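Local coordinates for protein beta-mannosidase (Trichoderma harzianum, PDB 4CVU) that hydrolyses beta-mannosides as a fungal glycoside hydrolase of family 2, probably releasing mannose from the non-reducing ends of beta-linked chains, at residues 661-664 with 665-668; 850-853 with 854-858. All coordinates share one frame; numbering follows the deposited sequence.

How the contacts relate
Both contacts are local turns at the periphery of the chain, each centred about 35 Å from its centre and each partly buried. They share no element: contact 1 opens helix 664-692, whereas contact 2 lies in the loop between strands 841-849 and 864-869. Their centres are 24 Å apart and their nearest atoms about 14 Å, so they do not touch. The chemistry follows the setting. In contact 1 an aspartate caps a helix and an asparagine carries a sugar, near the second subunit. In contact 2 a glutamine closes a short 3-10 turn, with apolar side chains packed against it and aromatic rings of the same chain round its tryptophan.

Contact 1. Residues 661-664 with 665-668; sequences KTDP and VANF. With NAG (2-acetamido-2-deoxy-beta-D-glucopyranose), chain H.
With CG anti to its own nitrogen (chi1 -173°), Asp-663 sets OD1 beside Val-665 N, and Asn-667, its CG likewise anti (chi1 -159°), carries its amide oxygen to Lys-661 N. The first pair is an N-cap at the head of helix 664-692, with Pro-664 as the first helical residue: Asp-663 OD1 accepts from Val-665 N at 3.1 Å. The donor meets the oxygen from above the carboxylate plane, and Asp-663 OD1 also lies 3.4 Å from Val-665 CB, because the two side chains run side by side. The main chain continues the turn: Asp-663 O takes Asn-667 N at 2.9 Å, and Pro-664 O takes Phe-668 N. With an alanine in place of Asp-663 the carboxylate is gone, which would probably leave Val-665 N without its capping acceptor and the positive end of the helix dipole without a nearby negative charge. Asp-663 also packs on Thr-923 of the second subunit.

One turn further, Asn-667 is N-glycosylated, its ND2 bonded to NAG C1 at 1.5 Å. Asn-667 OD1 accepts from Lys-661 N at 2.9 Å, the donor standing well above the carbonyl plane, 64° out of it. Since that bond grips the amide on the side-chain oxygen, it should limit rotation of the group that bears the sugar. Lys-661 lays CB against the Asn-667 backbone, then bends at chi2 and leads its NZ away to the carbonyl oxygens of Asp-938 and Thr-941. The sugar is held further by a hydrogen bond to Asp-660 OD1, while its acetamido methyl, NAG C8, lies 3.2 Å from Lys-661 O.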
loop_
_atom_site.group_PDB
_atom_site.type_symbol
_atom_site.label_atom_id
_atom_site.label_comp_id
_atom_site.label_asym_id
_atom_site.label_seq_id
_atom_site.Cartn_x
_atom_site.Cartn_y
_atom_site.Cartn_z
ATOM N N LYS A 661 -7.991 -21.224 5.271
ATOM C CA LYS A 661 -6.551 -21.276 5.024
ATOM C C LYS A 661 -5.769 -20.680 6.169
ATOM O O LYS A 661 -6.123 -19.635 6.691
ATOM C CB LYS A 661 -6.173 -20.485 3.781
ATOM C CG LYS A 661 -6.894 -20.881 2.509
ATOM C CD LYS A 661 -6.275 -22.150 2.014
ATOM C CE LYS A 661 -6.845 -22.583 0.702
ATOM N NZ LYS A 661 -6.100 -23.824 0.387
ATOM N N THR A 662 -4.676 -21.354 6.519
ATOM C CA THR A 662 -3.882 -21.016 7.669
ATOM C C THR A 662 -3.130 -19.698 7.435
ATOM O O THR A 662 -3.072 -18.867 8.327
ATOM C CB THR A 662 -2.935 -22.210 8.024
ATOM O OG1 THR A 662 -3.740 -23.315 8.450
ATOM C CG2 THR A 662 -1.944 -21.856 9.110
ATOM N N ASP A 663 -2.576 -19.505 6.248
ATOM C CA ASP A 663 -1.998 -18.212 5.847
ATOM C C ASP A 663 -3.166 -17.219 5.575
ATOM O O ASP A 663 -3.954 -17.441 4.646
ATOM C CB ASP A 663 -1.133 -18.400 4.590
ATOM C CG ASP A 663 -0.366 -17.153 4.196
ATOM O OD1 ASP A 663 -0.798 -16.028 4.545
ATOM O OD2 ASP A 663 0.681 -17.298 3.517
ATOM N N PRO A 664 -3.289 -16.153 6.390
ATOM C CA PRO A 664 -4.438 -15.211 6.272
ATOM C C PRO A 664 -4.574 -14.571 4.885
ATOM O O PRO A 664 -5.665 -14.277 4.433
ATOM C CB PRO A 664 -4.158 -14.129 7.350
ATOM C CG PRO A 664 -2.728 -14.328 7.767
ATOM C CD PRO A 664 -2.304 -15.728 7.416
ATOM N N VAL A 665 -3.449 -14.398 4.211
ATOM C CA VAL A 665 -3.411 -13.887 2.847
ATOM C C VAL A 665 -4.014 -14.855 1.837
ATOM O O VAL A 665 -4.744 -14.424 0.966
ATOM C CB VAL A 665 -1.974 -13.609 2.392
ATOM C CG1 VAL A 665 -1.978 -13.185 0.952
ATOM C CG2 VAL A 665 -1.318 -12.554 3.264
ATOM N N ALA A 666 -3.704 -16.139 1.966
ATOM C CA ALA A 666 -4.224 -17.144 1.109
ATOM C C ALA A 666 -5.715 -17.322 1.454
ATOM O O ALA A 666 -6.533 -17.623 0.593
ATOM C CB ALA A 666 -3.465 -18.451 1.310
ATOM N N ASN A 667 -6.059 -17.106 2.711
ATOM C CA ASN A 667 -7.468 -17.227 3.142
ATOM C C ASN A 667 -8.384 -16.144 2.501
ATOM O O ASN A 667 -9.558 -16.394 2.118
ATOM C CB ASN A 667 -7.557 -17.124 4.659
ATOM C CG ASN A 667 -8.846 -17.731 5.218
ATOM O OD1 ASN A 667 -9.345 -18.692 4.667
ATOM N ND2 ASN A 667 -9.372 -17.172 6.318
ATOM N N PHE A 668 -7.868 -14.928 2.495
ATOM C CA PHE A 668 -8.518 -13.787 1.849
ATOM C C PHE A 668 -8.579 -14.052 0.340
ATOM O O PHE A 668 -9.653 -13.955 -0.266
ATOM C CB PHE A 668 -7.747 -12.501 2.139
ATOM C CG PHE A 668 -8.347 -11.262 1.494
ATOM C CD1 PHE A 668 -9.679 -10.943 1.692
ATOM C CD2 PHE A 668 -7.580 -10.428 0.676
ATOM C CE1 PHE A 668 -10.233 -9.832 1.096
ATOM C CE2 PHE A 668 -8.129 -9.303 0.091
ATOM C CZ PHE A 668 -9.473 -9.006 0.308
HETATM C C1 NAG H . -10.587 -17.658 6.957
HETATM C C2 NAG H . -10.367 -17.920 8.465
HETATM C C3 NAG H . -11.649 -18.271 9.215
HETATM C C4 NAG H . -12.722 -17.252 8.886
HETATM C C5 NAG H . -12.915 -17.192 7.368
HETATM C C6 NAG H . -13.980 -16.160 6.968
HETATM C C7 NAG H . -8.249 -18.725 9.321
HETATM C C8 NAG H . -7.325 -19.886 9.593
HETATM N N2 NAG H . -9.409 -18.966 8.726
HETATM O O3 NAG H . -11.375 -18.232 10.600
HETATM O O4 NAG H . -13.932 -17.637 9.507
HETATM O O5 NAG H . -11.703 -16.836 6.757
HETATM O O6 NAG H . -13.648 -14.876 7.457
HETATM O O7 NAG H . -7.927 -17.602 9.660
#

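Contact 2. Residues 850-853 with 854-858; sequences LPVW and PNQAK
The backbone turns at Trp-853, whose O accepts from Gln-856 N at 2.8 Å while Pro-854, with psi at -37°, starts a 3-10 segment. A second such bond, Ala-857 N to Pro-854 O, extends it. The glutamine side chain answers in the reverse sense: Gln-856 OE1 accepts from Trp-853 N at 3.1 Å, in the carbonyl plane and on a lone pair, the N-H...O angle being 161°. The amide, reached through an extended chain, lies beside the indole with the planes 20° apart and the two side chains pointing the same way, so that Gln-856 OE1 also comes 3.3 Å from Trp-853 CD1. This 3-10 turn belongs to the connection between strand 841-849, an edge strand of one antiparallel sheet, and strand 864-869, an edge strand of the next, both sheets being parts of Ig-like beta domains. Val-852 crosses the Gln-856 chain at a slant, Val-852 CB 3.6 Å from Gln-856 OE1 and Val-852 CG2 3.8 Å from Gln-856 CB. Leu-850 CD2 lies 4.1 Å from Ala-857 CB and packs against the backbone of Pro-854 as well. Pro-854 CD meets the indole at its edge, while the ring itself makes edge-to-face contacts with Tyr-655 and Tyr-748. Asn-855 sets OD1 3.3 Å from Trp-853 CB.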
loop_
_atom_site.group_PDB
_atom_site.type_symbol
_atom_site.label_atom_id
_atom_site.label_comp_id
_atom_site.label_asym_id
_atom_site.label_seq_id
_atom_site.Cartn_x
_atom_site.Cartn_y
_atom_site.Cartn_z
ATOM N N LEU A 850 -23.356 -30.979 -12.515
ATOM C CA LEU A 850 -23.087 -31.579 -11.243
ATOM C C LEU A 850 -24.425 -31.765 -10.527
ATOM O O LEU A 850 -25.131 -30.794 -10.296
ATOM C CB LEU A 850 -22.176 -30.661 -10.463
ATOM C CG LEU A 850 -21.375 -31.277 -9.332
ATOM C CD1 LEU A 850 -20.234 -32.138 -9.874
ATOM C CD2 LEU A 850 -20.837 -30.173 -8.440
ATOM N N PRO A 851 -24.783 -33.011 -10.185
ATOM C CA PRO A 851 -26.083 -33.347 -9.573
ATOM C C PRO A 851 -26.201 -33.007 -8.084
ATOM O O PRO A 851 -27.225 -33.274 -7.467
ATOM C CB PRO A 851 -26.181 -34.849 -9.773
ATOM C CG PRO A 851 -24.760 -35.302 -9.744
ATOM C CD PRO A 851 -23.951 -34.211 -10.377
ATOM N N VAL A 852 -25.161 -32.400 -7.529
ATOM C CA VAL A 852 -25.242 -31.764 -6.213
ATOM C C VAL A 852 -24.616 -30.370 -6.305
ATOM O O VAL A 852 -24.046 -30.025 -7.327
ATOM C CB VAL A 852 -24.508 -32.595 -5.135
ATOM C CG1 VAL A 852 -25.206 -33.938 -4.927
ATOM C CG2 VAL A 852 -23.045 -32.785 -5.512
ATOM N N TRP A 853 -24.712 -29.590 -5.229
ATOM C CA TRP A 853 -24.087 -28.266 -5.193
ATOM C C TRP A 853 -22.583 -28.462 -5.087
ATOM O O TRP A 853 -22.121 -29.489 -4.586
ATOM C CB TRP A 853 -24.618 -27.411 -4.041
ATOM C CG TRP A 853 -26.097 -27.246 -4.130
ATOM C CD1 TRP A 853 -27.019 -27.710 -3.254
ATOM C CD2 TRP A 853 -26.832 -26.618 -5.197
ATOM N NE1 TRP A 853 -28.290 -27.391 -3.692
ATOM C CE2 TRP A 853 -28.200 -26.720 -4.879
ATOM C CE3 TRP A 853 -26.462 -25.954 -6.371
ATOM C CZ2 TRP A 853 -29.209 -26.208 -5.710
ATOM C CZ3 TRP A 853 -27.463 -25.442 -7.202
ATOM C CH2 TRP A 853 -28.821 -25.578 -6.866
ATOM N N PRO A 854 -21.812 -27.487 -5.571
ATOM C CA PRO A 854 -20.365 -27.667 -5.509
ATOM C C PRO A 854 -19.859 -28.040 -4.121
ATOM O O PRO A 854 -18.957 -28.877 -4.013
ATOM C CB PRO A 854 -19.807 -26.322 -5.974
ATOM C CG PRO A 854 -20.875 -25.740 -6.817
ATOM C CD PRO A 854 -22.208 -26.291 -6.347
ATOM N N ASN A 855 -20.445 -27.476 -3.055
ATOM C CA ASN A 855 -20.004 -27.813 -1.689
ATOM C C ASN A 855 -20.289 -29.220 -1.223
ATOM O O ASN A 855 -19.836 -29.605 -0.162
ATOM C CB ASN A 855 -20.524 -26.797 -0.628
ATOM C CG ASN A 855 -22.045 -26.720 -0.557
ATOM O OD1 ASN A 855 -22.763 -27.421 -1.275
ATOM N ND2 ASN A 855 -22.536 -25.796 0.257
ATOM N N GLN A 856 -21.058 -29.978 -1.989
ATOM C CA GLN A 856 -21.395 -31.347 -1.642
ATOM C C GLN A 856 -20.568 -32.370 -2.424
ATOM O O GLN A 856 -20.586 -33.562 -2.093
ATOM C CB GLN A 856 -22.873 -31.556 -1.919
ATOM C CG GLN A 856 -23.740 -30.731 -0.975
ATOM C CD GLN A 856 -25.224 -30.806 -1.293
ATOM O OE1 GLN A 856 -25.666 -30.596 -2.437
ATOM N NE2 GLN A 856 -26.010 -31.053 -0.259
ATOM N N ALA A 857 -19.856 -31.914 -3.454
ATOM C CA ALA A 857 -19.095 -32.804 -4.319
ATOM C C ALA A 857 -17.880 -33.357 -3.603
ATOM O O ALA A 857 -17.047 -32.600 -3.096
ATOM C CB ALA A 857 -18.641 -32.083 -5.574
ATOM N N LYS A 858 -17.737 -34.677 -3.637
ATOM C CA LYS A 858 -16.608 -35.342 -2.991
ATOM C C LYS A 858 -15.311 -35.305 -3.846
ATOM O O LYS A 858 -14.794 -36.344 -4.253
ATOM C CB LYS A 858 -17.005 -36.781 -2.635
ATOM C CG LYS A 858 -16.358 -37.301 -1.365
ATOM C CD LYS A 858 -16.630 -38.795 -1.124
ATOM C CE LYS A 858 -15.586 -39.705 -1.748
ATOM N NZ LYS A 858 -15.765 -39.877 -3.219
#